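Local coordinates for protein K5 lyase (Enterobacteria phage k1-5, PDB 2X3H) that probably cleaves the K5 capsular polysaccharide of its bacterial host by an eliminative lyase mechanism, as part of a trimeric viral tail spike, at residues A[240-248]-A[264-272]. Sequence-based numbering, arbitrary orientation.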
loop_
_atom_site.group_PDB
_atom_site.type_symbol
_atom_site.label_atom_id
_atom_site.label_comp_id
_atom_site.label_asym_id
_atom_site.label_seq_id
_atom_site.Cartn_x
_atom_site.Cartn_y
_atom_site.Cartn_z
ATOM N N GLY A 240 1.522 18.480 15.224
ATOM C CA GLY A 240 1.795 18.304 13.795
ATOM C C GLY A 240 0.684 18.714 12.844
ATOM O O GLY A 240 -0.039 19.695 13.090
ATOM N N ALA A 241 0.582 17.982 11.735
ATOM C CA ALA A 241 -0.380 18.280 10.679
ATOM C C ALA A 241 -1.772 17.720 10.986
ATOM O O ALA A 241 -2.769 18.410 10.810
ATOM C CB ALA A 241 0.123 17.757 9.324
ATOM N N VAL A 242 -1.828 16.461 11.429
ATOM C CA VAL A 242 -3.094 15.825 11.781
ATOM C C VAL A 242 -2.925 15.027 13.061
ATOM O O VAL A 242 -2.108 14.107 13.115
ATOM C CB VAL A 242 -3.598 14.862 10.672
ATOM C CG1 VAL A 242 -4.874 14.136 11.136
ATOM C CG2 VAL A 242 -3.866 15.624 9.375
ATOM N N GLU A 243 -3.701 15.375 14.085
ATOM C CA GLU A 243 -3.798 14.540 15.287
ATOM C C GLU A 243 -5.167 13.846 15.380
ATOM O O GLU A 243 -6.207 14.493 15.199
ATOM C CB GLU A 243 -3.556 15.359 16.575
ATOM C CG GLU A 243 -3.820 14.474 17.802
ATOM C CD GLU A 243 -3.546 15.098 19.172
ATOM O OE1 GLU A 243 -3.597 16.337 19.333
ATOM O OE2 GLU A 243 -3.313 14.302 20.118
ATOM N N LEU A 244 -5.156 12.533 15.639
ATOM C CA LEU A 244 -6.340 11.807 16.092
ATOM C C LEU A 244 -6.153 11.627 17.593
ATOM O O LEU A 244 -5.058 11.295 18.049
ATOM C CB LEU A 244 -6.433 10.433 15.425
ATOM C CG LEU A 244 -6.604 10.402 13.906
ATOM C CD1 LEU A 244 -6.646 8.947 13.419
ATOM C CD2 LEU A 244 -7.838 11.197 13.423
ATOM N N LYS A 245 -7.227 11.811 18.356
ATOM C CA LYS A 245 -7.100 11.839 19.808
ATOM C C LYS A 245 -8.202 11.057 20.507
ATOM O O LYS A 245 -9.316 10.935 19.993
ATOM C CB LYS A 245 -7.135 13.296 20.278
ATOM C CG LYS A 245 -6.789 13.532 21.738
ATOM C CD LYS A 245 -6.812 15.040 22.040
ATOM C CE LYS A 245 -6.344 15.325 23.459
ATOM N NZ LYS A 245 -6.259 16.819 23.676
ATOM N N GLY A 246 -7.881 10.530 21.680
ATOM C CA GLY A 246 -8.884 9.865 22.513
ATOM C C GLY A 246 -9.467 8.628 21.867
ATOM O O GLY A 246 -8.740 7.781 21.375
ATOM N N THR A 247 -10.790 8.524 21.883
ATOM C CA THR A 247 -11.455 7.333 21.387
ATOM C C THR A 247 -11.729 7.382 19.881
ATOM O O THR A 247 -12.645 6.719 19.392
ATOM C CB THR A 247 -12.758 7.075 22.139
ATOM O OG1 THR A 247 -13.607 8.223 22.014
ATOM C CG2 THR A 247 -12.453 6.788 23.636
ATOM N N ALA A 248 -10.942 8.161 19.138
ATOM C CA ALA A 248 -11.115 8.224 17.687
ATOM C C ALA A 248 -10.994 6.833 17.068
ATOM O O ALA A 248 -10.002 6.123 17.305
ATOM C CB ALA A 248 -10.080 9.148 17.072
ATOM N N VAL A 264 4.432 14.594 11.994
ATOM C CA VAL A 264 3.466 14.871 10.930
ATOM C C VAL A 264 2.052 14.389 11.261
ATOM O O VAL A 264 1.123 15.195 11.267
ATOM C CB VAL A 264 3.945 14.397 9.534
ATOM C CG1 VAL A 264 2.900 14.760 8.463
ATOM C CG2 VAL A 264 5.250 15.069 9.211
ATOM N N THR A 265 1.891 13.089 11.535
ATOM C CA THR A 265 0.636 12.597 12.120
ATOM C C THR A 265 0.894 12.101 13.539
ATOM O O THR A 265 1.973 11.568 13.845
ATOM C CB THR A 265 -0.041 11.504 11.271
ATOM O OG1 THR A 265 0.737 10.307 11.301
ATOM C CG2 THR A 265 -0.221 11.969 9.832
ATOM N N TYR A 266 -0.097 12.298 14.408
ATOM C CA TYR A 266 0.074 12.051 15.833
ATOM C C TYR A 266 -1.203 11.425 16.383
ATOM O O TYR A 266 -2.288 11.972 16.184
ATOM C CB TYR A 266 0.351 13.392 16.543
ATOM C CG TYR A 266 0.836 13.241 17.968
ATOM C CD1 TYR A 266 -0.066 13.089 19.021
ATOM C CD2 TYR A 266 2.197 13.236 18.262
ATOM C CE1 TYR A 266 0.374 12.942 20.334
ATOM C CE2 TYR A 266 2.648 13.096 19.566
ATOM C CZ TYR A 266 1.734 12.946 20.600
ATOM O OH TYR A 266 2.187 12.798 21.900
ATOM N N ASN A 267 -1.079 10.272 17.047
ATOM C CA ASN A 267 -2.214 9.679 17.752
ATOM C C ASN A 267 -2.011 9.848 19.248
ATOM O O ASN A 267 -1.085 9.271 19.818
ATOM C CB ASN A 267 -2.328 8.187 17.430
ATOM C CG ASN A 267 -2.835 7.941 16.036
ATOM O OD1 ASN A 267 -3.400 8.834 15.408
ATOM N ND2 ASN A 267 -2.630 6.723 15.528
ATOM N N GLY A 268 -2.851 10.656 19.881
ATOM C CA GLY A 268 -2.663 10.939 21.305
ATOM C C GLY A 268 -3.913 10.702 22.131
ATOM O O GLY A 268 -4.988 10.475 21.599
ATOM N N THR A 269 -3.753 10.759 23.450
ATOM C CA THR A 269 -4.910 10.665 24.332
ATOM C C THR A 269 -4.619 11.269 25.698
ATOM O O THR A 269 -3.473 11.280 26.150
ATOM C CB THR A 269 -5.361 9.210 24.511
ATOM O OG1 THR A 269 -6.588 9.209 25.251
ATOM C CG2 THR A 269 -4.298 8.393 25.237
ATOM N N GLU A 270 -5.667 11.802 26.328
ATOM C CA GLU A 270 -5.587 12.238 27.717
ATOM C C GLU A 270 -6.395 11.292 28.609
ATOM O O GLU A 270 -6.606 11.569 29.794
ATOM C CB GLU A 270 -6.096 13.677 27.853
ATOM C CG GLU A 270 -5.186 14.700 27.188
ATOM C CD GLU A 270 -5.814 16.086 27.086
ATOM O OE1 GLU A 270 -6.878 16.322 27.707
ATOM O OE2 GLU A 270 -5.230 16.948 26.394
ATOM N N GLY A 271 -6.850 10.181 28.036
ATOM C CA GLY A 271 -7.623 9.189 28.784
ATOM C C GLY A 271 -7.021 7.799 28.718
ATOM O O GLY A 271 -5.890 7.627 28.249
ATOM N N PRO A 272 -7.764 6.792 29.200
ATOM C CA PRO A 272 -7.252 5.420 29.209
ATOM C C PRO A 272 -7.287 4.727 27.848
ATOM O O PRO A 272 -6.650 3.675 27.682
ATOM C CB PRO A 272 -8.208 4.694 30.164
ATOM C CG PRO A 272 -9.494 5.462 30.055
ATOM C CD PRO A 272 -9.118 6.898 29.782
#
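The carboxylate of Glu243 stands beside the ring of Tyr266, the two planes at 90°, with Glu243 OE2 approaching Tyr266 CD1 obliquely at 3.6 Å. In both residues CG lies opposite the backbone N (chi1 174° and -168°), and the two side chains run the same way from neighbouring strands; Phe239 meets the tyrosine ring edge-to-face and His263 meets it at a slant. Gly268, having no side chain, lets Glu243 OE2 come to 3.6 Å from Gly268 CA. On the opposite face of the sheet, with Val242 and Thr265, the Asn267 amide lies alongside Leu244, Asn267 OD1 being 3.4 Å from Leu244 CB, while its ND2 donates to Ala295 O. Strands 242-245 and 266-268 are parallel and in register, belonging to adjacent coils of the right-handed parallel beta-helix common in phage tail spikes and polysaccharide lyases. Tyr266 N donates a hydrogen bond to Val242 O, and Leu244 N one to Tyr266 O (3.0 Å). Where the chain turns at Ala241, Val264 O accepts from both Ala241 N and Val242 N; the small methyl of Ala241 suits the corner, its CB only 3.4 Å from Val264 O. From the last residue of strand 242-245, the extended Lys245 reaches Glu270, just past strand 266-268, in a salt bridge, Lys245 NZ meeting Glu270 OE2 at 2.9 Å from above the carboxylate plane.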